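Side-chain contacts in putative alpha-galactosidase (Bacteroides fragilis, PDB 4NZJ), which probably hydrolyses terminal, non-reducing alpha-D-galactose residues of alpha-galactosides, as a member of glycosyl hydrolase family 27: residues F31-S36 / M41-E46; G37-Q42 / M131-Y136; R394-R397 / D402-V405; C417-R420 / P424-V427. All blocks are in the same frame, centred on the assembly; numbering follows the deposited sequence.

Overall arrangement
The four contacts illustrate how chemistry follows place in a multidomain fold. Interaction 1 is a buried contact between the two sheets of the N-terminal Ig-like domain, resting on an indole and one side-chain hydrogen bond. Interaction 2 shares Met41 and Gln42 with it and joins the Ig-like domain to the barrel domain; partly buried and small, it is a single salt bridge, and Asp133 also bonds to Tyr32 and Thr35 of interaction 1. Interactions 3 and 4 both reach one C-terminal sheet, through neighbouring strands 401-407 and 413-419. Interaction 3 pairs adjacent strands, reaching the surface through arginines, whereas interaction 4 crosses to the facing sheet by apolar and amide packing. Asp402 and Arg420 connect these two by a salt bridge.

Interaction 1: residues F31-S36 / M41-E46; sequences FYIPTS and MQWSAE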
loop_
_atom_site.group_PDB
_atom_site.type_symbol
_atom_site.label_atom_id
_atom_site.label_comp_id
_atom_site.label_asym_id
_atom_site.label_seq_id
_atom_site.Cartn_x
_atom_site.Cartn_y
_atom_site.Cartn_z
ATOM N N PHE A 31 6.172 14.502 -3.108
ATOM C CA PHE A 31 4.786 14.066 -3.167
ATOM C C PHE A 31 4.129 14.533 -4.453
ATOM O O PHE A 31 3.965 15.733 -4.679
ATOM C CB PHE A 31 3.989 14.601 -1.975
ATOM C CG PHE A 31 2.568 14.122 -1.941
ATOM C CD1 PHE A 31 2.286 12.792 -1.670
ATOM C CD2 PHE A 31 1.510 14.996 -2.179
ATOM C CE1 PHE A 31 0.974 12.340 -1.636
ATOM C CE2 PHE A 31 0.198 14.550 -2.143
ATOM C CZ PHE A 31 -0.069 13.220 -1.870
ATOM N N TYR A 32 3.763 13.574 -5.296
ATOM C CA TYR A 32 2.930 13.866 -6.449
ATOM C C TYR A 32 1.483 13.894 -5.977
ATOM O O TYR A 32 1.032 12.980 -5.287
ATOM C CB TYR A 32 3.106 12.813 -7.550
ATOM C CG TYR A 32 2.103 12.939 -8.673
ATOM C CD1 TYR A 32 2.253 13.907 -9.663
ATOM C CD2 TYR A 32 0.990 12.109 -8.736
ATOM C CE1 TYR A 32 1.332 14.032 -10.693
ATOM C CE2 TYR A 32 0.071 12.225 -9.763
ATOM C CZ TYR A 32 0.246 13.191 -10.738
ATOM O OH TYR A 32 -0.663 13.334 -11.762
ATOM N N ILE A 33 0.765 14.942 -6.359
ATOM C CA ILE A 33 -0.627 15.105 -5.956
ATOM C C ILE A 33 -1.502 14.231 -6.860
ATOM O O ILE A 33 -1.708 14.569 -8.023
ATOM C CB ILE A 33 -1.074 16.571 -6.050
ATOM C CG1 ILE A 33 -0.183 17.462 -5.171
ATOM C CG2 ILE A 33 -2.544 16.700 -5.652
ATOM C CD1 ILE A 33 -0.257 18.931 -5.527
ATOM N N PRO A 34 -2.011 13.097 -6.338
ATOM C CA PRO A 34 -2.756 12.204 -7.220
ATOM C C PRO A 34 -4.070 12.846 -7.626
ATOM O O PRO A 34 -4.880 13.192 -6.768
ATOM C CB PRO A 34 -2.986 10.952 -6.355
ATOM C CG PRO A 34 -2.131 11.128 -5.138
ATOM C CD PRO A 34 -2.054 12.611 -4.949
ATOM N N THR A 35 -4.264 13.029 -8.928
ATOM C CA THR A 35 -5.369 13.844 -9.427
ATOM C C THR A 35 -6.035 13.230 -10.653
ATOM O O THR A 35 -5.414 13.103 -11.711
ATOM C CB THR A 35 -4.890 15.270 -9.779
ATOM O OG1 THR A 35 -4.008 15.750 -8.758
ATOM C CG2 THR A 35 -6.057 16.215 -9.904
ATOM N N SER A 36 -7.302 12.852 -10.509
ATOM C CA SER A 36 -8.086 12.392 -11.645
ATOM C C SER A 36 -8.588 13.594 -12.434
ATOM O O SER A 36 -8.670 14.702 -11.905
ATOM C CB SER A 36 -9.264 11.538 -11.175
ATOM O OG SER A 36 -8.816 10.399 -10.471
HETATM N N MSE A 41 -3.498 19.623 -17.068
HETATM C CA MSE A 41 -3.852 19.945 -15.684
HETATM C C MSE A 41 -2.850 20.923 -15.130
HETATM O O MSE A 41 -1.671 20.873 -15.473
HETATM C CB MSE A 41 -3.829 18.623 -14.909
HETATM C CG MSE A 41 -4.248 18.701 -13.439
HETATM SE SE MSE A 41 -6.202 18.853 -13.236
HETATM C CE MSE A 41 -6.702 16.986 -13.622
ATOM N N GLN A 42 -3.318 21.816 -14.262
ATOM C CA GLN A 42 -2.450 22.763 -13.566
ATOM C C GLN A 42 -2.717 22.675 -12.069
ATOM O O GLN A 42 -3.871 22.606 -11.643
ATOM C CB GLN A 42 -2.699 24.187 -14.062
ATOM C CG GLN A 42 -2.037 25.267 -13.218
ATOM C CD GLN A 42 -2.126 26.639 -13.849
ATOM O OE1 GLN A 42 -2.823 27.518 -13.345
ATOM N NE2 GLN A 42 -1.425 26.829 -14.963
ATOM N N TRP A 43 -1.649 22.692 -11.278
ATOM C CA TRP A 43 -1.757 22.626 -9.824
ATOM C C TRP A 43 -1.233 23.896 -9.164
ATOM O O TRP A 43 -0.338 24.561 -9.691
ATOM C CB TRP A 43 -0.941 21.458 -9.291
ATOM C CG TRP A 43 -1.471 20.099 -9.600
ATOM C CD1 TRP A 43 -2.289 19.344 -8.813
ATOM C CD2 TRP A 43 -1.177 19.307 -10.755
ATOM N NE1 TRP A 43 -2.534 18.131 -9.411
ATOM C CE2 TRP A 43 -1.866 18.083 -10.606
ATOM C CE3 TRP A 43 -0.407 19.512 -11.905
ATOM C CZ2 TRP A 43 -1.804 17.065 -11.564
ATOM C CZ3 TRP A 43 -0.348 18.502 -12.861
ATOM C CH2 TRP A 43 -1.042 17.291 -12.680
ATOM N N SER A 44 -1.789 24.220 -8.002
ATOM C CA SER A 44 -1.267 25.299 -7.165
ATOM C C SER A 44 -1.555 25.000 -5.698
ATOM O O SER A 44 -2.300 24.066 -5.380
ATOM C CB SER A 44 -1.866 26.648 -7.574
ATOM O OG SER A 44 -3.278 26.646 -7.457
ATOM N N ALA A 45 -0.950 25.779 -4.807
ATOM C CA ALA A 45 -1.126 25.563 -3.375
ATOM C C ALA A 45 -1.103 26.861 -2.589
ATOM O O ALA A 45 -0.461 27.836 -2.992
ATOM C CB ALA A 45 -0.062 24.613 -2.846
ATOM N N GLU A 46 -1.826 26.859 -1.472
ATOM C CA GLU A 46 -1.785 27.945 -0.503
ATOM C C GLU A 46 -1.235 27.388 0.804
ATOM O O GLU A 46 -1.554 26.262 1.187
ATOM C CB GLU A 46 -3.181 28.529 -0.281
ATOM C CG GLU A 46 -3.792 29.171 -1.516
#
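The indole of Trp43 meets the hydroxyl of Thr35 in the one hydrogen bond that spans residues 31-36 and 41-46. Trp43 NE1 donates to Thr35 OG1 at 2.9 Å with an angle of 163°, and the oxygen sits at the ring edge, practically in the indole plane. That hydroxyl has a second task: it donates to Ile33 O at 2.7 Å, approaching from above the carbonyl plane. Thr35 OG1 is therefore gripped as acceptor and donor at once, which fixes the rotation of the threonine and satisfies a buried indole N-H. The torsion of Thr35 (chi1 -43°) sets OG1 beside its own backbone N and opposite the carbonyl carbon, from where it reaches both partners.

The contact belongs to the Ig-like domain, a sandwich of two sheets: strand 28-36 lies in one, strand 42-46 at the margin of the other, and Trp43 spans the gap between them, with Ala77 of strand 69-79 also against it.

Apolar packing surrounds the bond. The side chains of Ile33 and Trp43 run antiparallel alongside one another, Ile33 CD1 3.9 Å from Trp43 CD1, and Leu54 and Ile15 also pack on Ile33. The phenol of Tyr32 crosses the indole at a slant, with OH 3.9 Å from Trp43 CZ2; this hydroxyl is hydrogen-bonded to Asp133 of the barrel domain. In one of its two conformers, selenomethionine Met41 appears to lay CG over one face of the Trp43 ring, while its bent chain carries CE toward Thr35 CG2.

Interaction 2: residues G37-Q42 / M131-Y136; sequences GQRPMQ and MRDLGY
Arg39 and Asp133 form a salt bridge, with Arg39 NH2 3.0 Å from Asp133 OD1. It joins two domains: residues 37-42 make up the loop between strands 28-36 and 42-46 of the Ig-like domain and run into the second, and residues 131-136 link helix 116-128 to strand 138-140 of the TIM barrel. Such helix-to-strand loops lie at the end of a TIM barrel remote from the catalytic face.

As a hydrogen bond the pair is weak, because the N-H points off line at 127°. The carboxylate oxygen lies near the guanidinium plane, at its edge, yet the two flat groups are turned 64° apart, so the bridge is not the coplanar two-pronged kind. Stronger partners hold each side in place. Asp133 OD1 also accepts from Tyr32 OH and Thr35 N, which gives this buried oxygen several donors. Arg39 NH1 donates to Gly37 O at 2.9 Å and 157°, almost in the guanidinium plane, and also reaches Thr35 O. A bend at chi2 turns the arginine back over its own loop, making the first of these bonds possible.

Around the bridge, Arg132 makes a cation-pi contact with Tyr32 and bonds through NH1 to Arg177 O, while Phe9 packs on Asp133. The barrel loop is itself held compactly: Met131 O accepts from Leu134 N and Tyr136 N from opposite faces of its carbonyl plane, and selenomethionine Met131 places CE 3.5 Å above the Tyr136 ring plane, offset toward the rim.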
loop_
_atom_site.group_PDB
_atom_site.type_symbol
_atom_site.label_atom_id
_atom_site.label_comp_id
_atom_site.label_asym_id
_atom_site.label_seq_id
_atom_site.Cartn_x
_atom_site.Cartn_y
_atom_site.Cartn_z
ATOM N N GLY A 37 -8.916 13.379 -13.705
ATOM C CA GLY A 37 -9.516 14.423 -14.530
ATOM C C GLY A 37 -8.829 14.568 -15.866
ATOM O O GLY A 37 -7.702 14.103 -16.055
ATOM N N GLN A 38 -9.499 15.230 -16.805
ATOM C CA GLN A 38 -8.921 15.382 -18.132
ATOM C C GLN A 38 -7.667 16.254 -18.063
ATOM O O GLN A 38 -7.561 17.145 -17.218
ATOM C CB GLN A 38 -9.943 15.927 -19.138
ATOM C CG GLN A 38 -10.068 17.438 -19.202
ATOM C CD GLN A 38 -10.810 17.891 -20.446
ATOM O OE1 GLN A 38 -11.768 17.249 -20.872
ATOM N NE2 GLN A 38 -10.369 18.997 -21.034
ATOM N N ARG A 39 -6.712 15.965 -18.942
ATOM C CA ARG A 39 -5.509 16.775 -19.093
ATOM C C ARG A 39 -5.674 17.704 -20.301
ATOM O O ARG A 39 -6.492 17.425 -21.179
ATOM C CB ARG A 39 -4.278 15.875 -19.258
ATOM C CG ARG A 39 -3.541 15.576 -17.961
ATOM C CD ARG A 39 -4.392 14.852 -16.923
ATOM N NE ARG A 39 -3.610 14.594 -15.715
ATOM C CZ ARG A 39 -4.092 14.134 -14.560
ATOM N NH1 ARG A 39 -5.382 13.857 -14.412
ATOM N NH2 ARG A 39 -3.263 13.945 -13.541
ATOM N N PRO A 40 -4.896 18.803 -20.360
ATOM C CA PRO A 40 -3.840 19.225 -19.430
ATOM C C PRO A 40 -4.357 19.728 -18.079
ATOM O O PRO A 40 -5.496 20.194 -17.973
ATOM C CB PRO A 40 -3.123 20.348 -20.191
ATOM C CG PRO A 40 -4.147 20.885 -21.118
ATOM C CD PRO A 40 -5.003 19.718 -21.512
HETATM N N MSE A 41 -3.498 19.623 -17.068
HETATM C CA MSE A 41 -3.852 19.945 -15.684
HETATM C C MSE A 41 -2.850 20.923 -15.130
HETATM O O MSE A 41 -1.671 20.873 -15.473
HETATM C CB MSE A 41 -3.829 18.623 -14.909
HETATM C CG MSE A 41 -4.248 18.701 -13.439
HETATM SE SE MSE A 41 -6.202 18.853 -13.236
HETATM C CE MSE A 41 -6.702 16.986 -13.622
ATOM N N GLN A 42 -3.318 21.816 -14.262
ATOM C CA GLN A 42 -2.450 22.763 -13.566
ATOM C C GLN A 42 -2.717 22.675 -12.069
ATOM O O GLN A 42 -3.871 22.606 -11.643
ATOM C CB GLN A 42 -2.699 24.187 -14.062
ATOM C CG GLN A 42 -2.037 25.267 -13.218
ATOM C CD GLN A 42 -2.126 26.639 -13.849
ATOM O OE1 GLN A 42 -2.823 27.518 -13.345
ATOM N NE2 GLN A 42 -1.425 26.829 -14.963
HETATM N N MSE A 131 -2.619 4.643 -12.280
HETATM C CA MSE A 131 -2.230 4.225 -10.927
HETATM C C MSE A 131 -1.593 5.350 -10.142
HETATM O O MSE A 131 -1.908 5.547 -8.965
HETATM C CB MSE A 131 -1.336 2.979 -10.954
HETATM C CG MSE A 131 -2.171 1.760 -11.323
HETATM SE SE MSE A 131 -1.062 0.137 -11.437
HETATM C CE MSE A 131 -0.585 -0.044 -9.544
ATOM N N ARG A 132 -0.699 6.105 -10.761
ATOM C CA ARG A 132 -0.075 7.224 -10.050
ATOM C C ARG A 132 -1.124 8.226 -9.561
ATOM O O ARG A 132 -1.027 8.746 -8.448
ATOM C CB ARG A 132 0.979 7.921 -10.906
ATOM C CG ARG A 132 1.786 8.948 -10.122
ATOM C CD ARG A 132 2.817 9.685 -10.965
ATOM N NE ARG A 132 2.197 10.523 -11.985
ATOM C CZ ARG A 132 2.832 11.468 -12.676
ATOM N NH1 ARG A 132 4.121 11.715 -12.467
ATOM N NH2 ARG A 132 2.172 12.176 -13.582
ATOM N N ASP A 133 -2.158 8.462 -10.363
ATOM C CA ASP A 133 -3.194 9.426 -9.980
ATOM C C ASP A 133 -4.196 8.922 -8.953
ATOM O O ASP A 133 -5.007 9.702 -8.455
ATOM C CB ASP A 133 -3.880 9.979 -11.219
ATOM C CG ASP A 133 -2.990 10.934 -11.946
ATOM O OD1 ASP A 133 -2.668 11.974 -11.343
ATOM O OD2 ASP A 133 -2.565 10.627 -13.079
ATOM N N LEU A 134 -4.126 7.633 -8.623
ATOM C CA LEU A 134 -4.921 7.081 -7.530
ATOM C C LEU A 134 -4.093 6.826 -6.271
ATOM O O LEU A 134 -4.611 6.280 -5.299
ATOM C CB LEU A 134 -5.665 5.807 -7.972
ATOM C CG LEU A 134 -7.078 6.018 -8.528
ATOM C CD1 LEU A 134 -8.025 6.601 -7.486
ATOM C CD2 LEU A 134 -7.042 6.891 -9.768
ATOM N N GLY A 135 -2.818 7.223 -6.289
ATOM C CA GLY A 135 -1.983 7.212 -5.083
ATOM C C GLY A 135 -0.883 6.166 -5.035
ATOM O O GLY A 135 -0.092 6.145 -4.089
ATOM N N TYR A 136 -0.818 5.297 -6.041
ATOM C CA TYR A 136 0.249 4.294 -6.101
ATOM C C TYR A 136 1.566 5.024 -6.338
ATOM O O TYR A 136 1.720 5.714 -7.352
ATOM C CB TYR A 136 -0.018 3.275 -7.206
ATOM C CG TYR A 136 -1.224 2.391 -6.954
ATOM C CD1 TYR A 136 -1.100 1.184 -6.274
ATOM C CD2 TYR A 136 -2.490 2.753 -7.408
ATOM C CE1 TYR A 136 -2.197 0.369 -6.058
ATOM C CE2 TYR A 136 -3.593 1.948 -7.186
ATOM C CZ TYR A 136 -3.443 0.757 -6.511
ATOM O OH TYR A 136 -4.542 -0.043 -6.295
#

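Interaction 3: residues R394-R397 / D402-V405; sequences RSIR and DIWV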
loop_
_atom_site.group_PDB
_atom_site.type_symbol
_atom_site.label_atom_id
_atom_site.label_comp_id
_atom_site.label_asym_id
_atom_site.label_seq_id
_atom_site.Cartn_x
_atom_site.Cartn_y
_atom_site.Cartn_z
ATOM N N ARG A 394 -13.379 -7.889 11.746
ATOM C CA ARG A 394 -14.367 -8.819 11.224
ATOM C C ARG A 394 -15.338 -9.097 12.361
ATOM O O ARG A 394 -15.133 -9.999 13.180
ATOM C CB ARG A 394 -13.718 -10.096 10.694
ATOM C CG ARG A 394 -14.727 -11.049 10.065
ATOM C CD ARG A 394 -14.065 -12.280 9.488
ATOM N NE ARG A 394 -13.395 -13.064 10.519
ATOM C CZ ARG A 394 -12.585 -14.098 10.284
ATOM N NH1 ARG A 394 -12.324 -14.481 9.044
ATOM N NH2 ARG A 394 -12.030 -14.747 11.293
ATOM N N SER A 395 -16.391 -8.284 12.414
ATOM C CA SER A 395 -17.354 -8.318 13.508
ATOM C C SER A 395 -18.178 -9.596 13.525
ATOM O O SER A 395 -18.587 -10.064 14.596
ATOM C CB SER A 395 -18.286 -7.110 13.424
ATOM O OG SER A 395 -17.541 -5.907 13.486
ATOM N N ILE A 396 -18.466 -10.128 12.342
ATOM C CA ILE A 396 -19.181 -11.385 12.206
ATOM C C ILE A 396 -18.508 -12.257 11.148
ATOM O O ILE A 396 -18.253 -11.802 10.035
ATOM C CB ILE A 396 -20.661 -11.168 11.811
ATOM C CG1 ILE A 396 -21.348 -10.232 12.809
ATOM C CG2 ILE A 396 -21.396 -12.500 11.737
ATOM C CD1 ILE A 396 -22.800 -9.937 12.491
ATOM N N ARG A 397 -18.228 -13.507 11.512
ATOM C CA ARG A 397 -17.828 -14.530 10.549
ATOM C C ARG A 397 -18.885 -15.618 10.599
ATOM O O ARG A 397 -18.837 -16.513 11.447
ATOM C CB ARG A 397 -16.444 -15.123 10.866
ATOM C CG ARG A 397 -15.924 -15.995 9.727
ATOM C CD ARG A 397 -14.871 -17.013 10.145
ATOM N NE ARG A 397 -14.376 -17.692 8.950
ATOM C CZ ARG A 397 -15.003 -18.683 8.318
ATOM N NH1 ARG A 397 -16.152 -19.176 8.770
ATOM N NH2 ARG A 397 -14.460 -19.203 7.219
ATOM N N ASP A 402 -18.915 -12.809 5.808
ATOM C CA ASP A 402 -18.315 -11.964 6.821
ATOM C C ASP A 402 -18.975 -10.592 6.795
ATOM O O ASP A 402 -19.397 -10.116 5.731
ATOM C CB ASP A 402 -16.850 -11.654 6.527
ATOM C CG ASP A 402 -15.942 -12.856 6.558
ATOM O OD1 ASP A 402 -16.336 -13.918 7.075
ATOM O OD2 ASP A 402 -14.801 -12.682 6.067
ATOM N N ILE A 403 -19.009 -9.950 7.956
ATOM C CA ILE A 403 -19.270 -8.518 8.063
ATOM C C ILE A 403 -18.030 -7.875 8.670
ATOM O O ILE A 403 -17.669 -8.191 9.804
ATOM C CB ILE A 403 -20.470 -8.213 8.982
ATOM C CG1 ILE A 403 -21.742 -8.874 8.452
ATOM C CG2 ILE A 403 -20.679 -6.708 9.109
ATOM C CD1 ILE A 403 -22.121 -8.436 7.057
ATOM N N TRP A 404 -17.374 -7.001 7.909
ATOM C CA TRP A 404 -16.200 -6.269 8.375
ATOM C C TRP A 404 -16.593 -4.817 8.588
ATOM O O TRP A 404 -17.363 -4.266 7.805
ATOM C CB TRP A 404 -15.080 -6.329 7.346
ATOM C CG TRP A 404 -14.490 -7.676 7.105
ATOM C CD1 TRP A 404 -15.039 -8.700 6.390
ATOM C CD2 TRP A 404 -13.199 -8.128 7.527
ATOM N NE1 TRP A 404 -14.179 -9.775 6.364
ATOM C CE2 TRP A 404 -13.040 -9.446 7.048
ATOM C CE3 TRP A 404 -12.168 -7.549 8.272
ATOM C CZ2 TRP A 404 -11.887 -10.200 7.295
ATOM C CZ3 TRP A 404 -11.017 -8.299 8.515
ATOM C CH2 TRP A 404 -10.891 -9.609 8.026
ATOM N N VAL A 405 -16.047 -4.192 9.626
ATOM C CA VAL A 405 -16.442 -2.838 10.008
ATOM C C VAL A 405 -15.209 -1.988 10.278
ATOM O O VAL A 405 -14.349 -2.369 11.077
ATOM C CB VAL A 405 -17.327 -2.856 11.265
ATOM C CG1 VAL A 405 -17.784 -1.449 11.622
ATOM C CG2 VAL A 405 -18.522 -3.770 11.048
HETATM O O HOH W 1 -12.481 -13.886 6.583
#
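Arg394 lays its aliphatic stem over one face of the Trp404 indole. Arg394 CB stands 3.6 Å from the centroid of the six-membered ring and only 4° off its normal, a well-centred CH-pi contact. CG leaves anti to the backbone N (chi1 -176°), carrying the chain on across the indole until CD lies 3.7 Å from Trp404 CZ2. Beyond it, the Arg394 guanidinium has Arg397 CD over the centre of one face, and a water at its edge, unusually close to NH1, probably links Arg394 NH1 to Asp402 OD2. Trp404 NE1 donates to the same carboxylate oxygen at 3.0 Å, from the anti side and tilted out of the carboxylate plane, tying together two side chains of one strand.

These residues form one face of a beta hairpin in the C-terminal beta-sandwich domain. Strands 393-397 and 401-407 run antiparallel, and Arg394-Trp404 and Arg397-Asp402 are non-hydrogen-bonded pairs. Between them sits a classic bulge: Ser395 and Ile396 both face Ile403. Ile403 O accepts a straight bond from Ile396 N (3.3 Å, 169°) and a weak one from Ser395 N, while Ile403 N donates to Ile396 O at 2.9 Å.

The charged ends look elsewhere for their main partners. Both arginines form salt bridges with Glu301, and Asp402 OD1, paired with Arg420, also lies 3.4 Å from Arg397 CG. On the other face of the sheet, Ile396 CB and Ile403 CB meet at 4.1 Å.

Interaction 4: residues C417-R420 / P424-V427; sequences CFNR and PQTV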
loop_
_atom_site.group_PDB
_atom_site.type_symbol
_atom_site.label_atom_id
_atom_site.label_comp_id
_atom_site.label_asym_id
_atom_site.label_seq_id
_atom_site.Cartn_x
_atom_site.Cartn_y
_atom_site.Cartn_z
ATOM N N CYS A 417 -19.823 -6.356 3.392
ATOM C CA CYS A 417 -20.507 -7.642 3.457
ATOM C C CYS A 417 -19.871 -8.547 2.426
ATOM O O CYS A 417 -19.967 -8.284 1.231
ATOM C CB CYS A 417 -21.993 -7.475 3.158
ATOM S SG CYS A 417 -22.831 -6.302 4.239
ATOM N N PHE A 418 -19.199 -9.596 2.889
ATOM C CA PHE A 418 -18.377 -10.421 2.020
ATOM C C PHE A 418 -18.876 -11.849 1.995
ATOM O O PHE A 418 -18.856 -12.543 3.006
ATOM C CB PHE A 418 -16.926 -10.364 2.487
ATOM C CG PHE A 418 -16.027 -11.377 1.835
ATOM C CD1 PHE A 418 -16.032 -11.563 0.457
ATOM C CD2 PHE A 418 -15.145 -12.134 2.609
ATOM C CE1 PHE A 418 -15.186 -12.487 -0.137
ATOM C CE2 PHE A 418 -14.301 -13.062 2.021
ATOM C CZ PHE A 418 -14.320 -13.240 0.649
ATOM N N ASN A 419 -19.351 -12.261 0.828
ATOM C CA ASN A 419 -19.805 -13.615 0.595
ATOM C C ASN A 419 -18.629 -14.518 0.236
ATOM O O ASN A 419 -18.084 -14.419 -0.855
ATOM C CB ASN A 419 -20.838 -13.622 -0.535
ATOM C CG ASN A 419 -21.405 -14.996 -0.800
ATOM O OD1 ASN A 419 -21.300 -15.892 0.033
ATOM N ND2 ASN A 419 -22.030 -15.166 -1.961
ATOM N N ARG A 420 -18.241 -15.391 1.162
ATOM C CA ARG A 420 -17.200 -16.393 0.906
ATOM C C ARG A 420 -17.661 -17.488 -0.039
ATOM O O ARG A 420 -16.847 -18.083 -0.745
ATOM C CB ARG A 420 -16.783 -17.079 2.208
ATOM C CG ARG A 420 -15.436 -16.663 2.733
ATOM C CD ARG A 420 -15.200 -17.314 4.086
ATOM N NE ARG A 420 -15.938 -16.591 5.117
ATOM C CZ ARG A 420 -17.012 -17.034 5.773
ATOM N NH1 ARG A 420 -17.523 -18.239 5.559
ATOM N NH2 ARG A 420 -17.585 -16.244 6.673
ATOM N N PRO A 424 -24.997 -17.564 -4.425
ATOM C CA PRO A 424 -25.445 -16.253 -3.970
ATOM C C PRO A 424 -25.967 -16.291 -2.541
ATOM O O PRO A 424 -26.520 -17.299 -2.101
ATOM C CB PRO A 424 -26.579 -15.886 -4.941
ATOM C CG PRO A 424 -26.545 -16.894 -6.036
ATOM C CD PRO A 424 -25.833 -18.100 -5.510
ATOM N N GLN A 425 -25.769 -15.194 -1.826
ATOM C CA GLN A 425 -26.223 -15.079 -0.452
ATOM C C GLN A 425 -26.834 -13.704 -0.250
ATOM O O GLN A 425 -26.410 -12.727 -0.877
ATOM C CB GLN A 425 -25.046 -15.263 0.508
ATOM C CG GLN A 425 -24.352 -16.621 0.419
ATOM C CD GLN A 425 -25.214 -17.771 0.907
ATOM O OE1 GLN A 425 -25.980 -17.628 1.858
ATOM N NE2 GLN A 425 -25.088 -18.926 0.258
ATOM N N THR A 426 -27.829 -13.639 0.625
ATOM C CA THR A 426 -28.465 -12.385 0.991
ATOM C C THR A 426 -28.105 -12.071 2.437
ATOM O O THR A 426 -28.217 -12.929 3.311
ATOM C CB THR A 426 -29.994 -12.462 0.831
ATOM O OG1 THR A 426 -30.315 -12.742 -0.538
ATOM C CG2 THR A 426 -30.659 -11.147 1.250
ATOM N N VAL A 427 -27.653 -10.846 2.674
ATOM C CA VAL A 427 -27.383 -10.358 4.019
ATOM C C VAL A 427 -28.367 -9.235 4.327
ATOM O O VAL A 427 -28.500 -8.293 3.547
ATOM C CB VAL A 427 -25.941 -9.831 4.142
ATOM C CG1 VAL A 427 -25.673 -9.304 5.547
ATOM C CG2 VAL A 427 -24.945 -10.926 3.773
#
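Asn419 and Gln425 meet through an amide set against an aliphatic stem. In Asn419, CG stands anti to the backbone N (chi1 -178°), sending the amide toward strand 425-430, where OD1 comes within 3.2 Å of Gln425 CG and ND2 within 3.6 Å of the same carbon. Gln425 answers with a bend at chi2 (-68°), which swings the terminal amide off, so that the methylene, and not the amide, receives the asparagine. The side chains cross at about a right angle, with their amide planes 64° apart.

Neither amide depends on the other for its polar partners. Asn419 ND2 donates to the backbone oxygens of Ser423 and Ala464, and its OD1 accepts from Ala421 N, so the group is clamped over the turn that joins the two strands; Gln425 NE2 makes a weak bond to Ser423 OG.

That turn passes from one sheet of the C-terminal beta sandwich to the other. Strand 413-419 belongs to the six-stranded sheet, strand 425-430 pairs with strand 458-463, and the CA atoms of Cys417 and Val427 stand 7.4 Å apart, facing each other across the sandwich instead of being bonded edge to edge as neighbours within a single sheet would be.

Deeper between the sheets the contact turns apolar. Cys417 SG lies 4.3 Å from Val427 CG1, one of the two valine methyls. Ile403 and Leu463 pack against both residues. Phe418, between Cys417 and Asn419, projects instead toward helices 296-303 and 341-353 of the barrel domain.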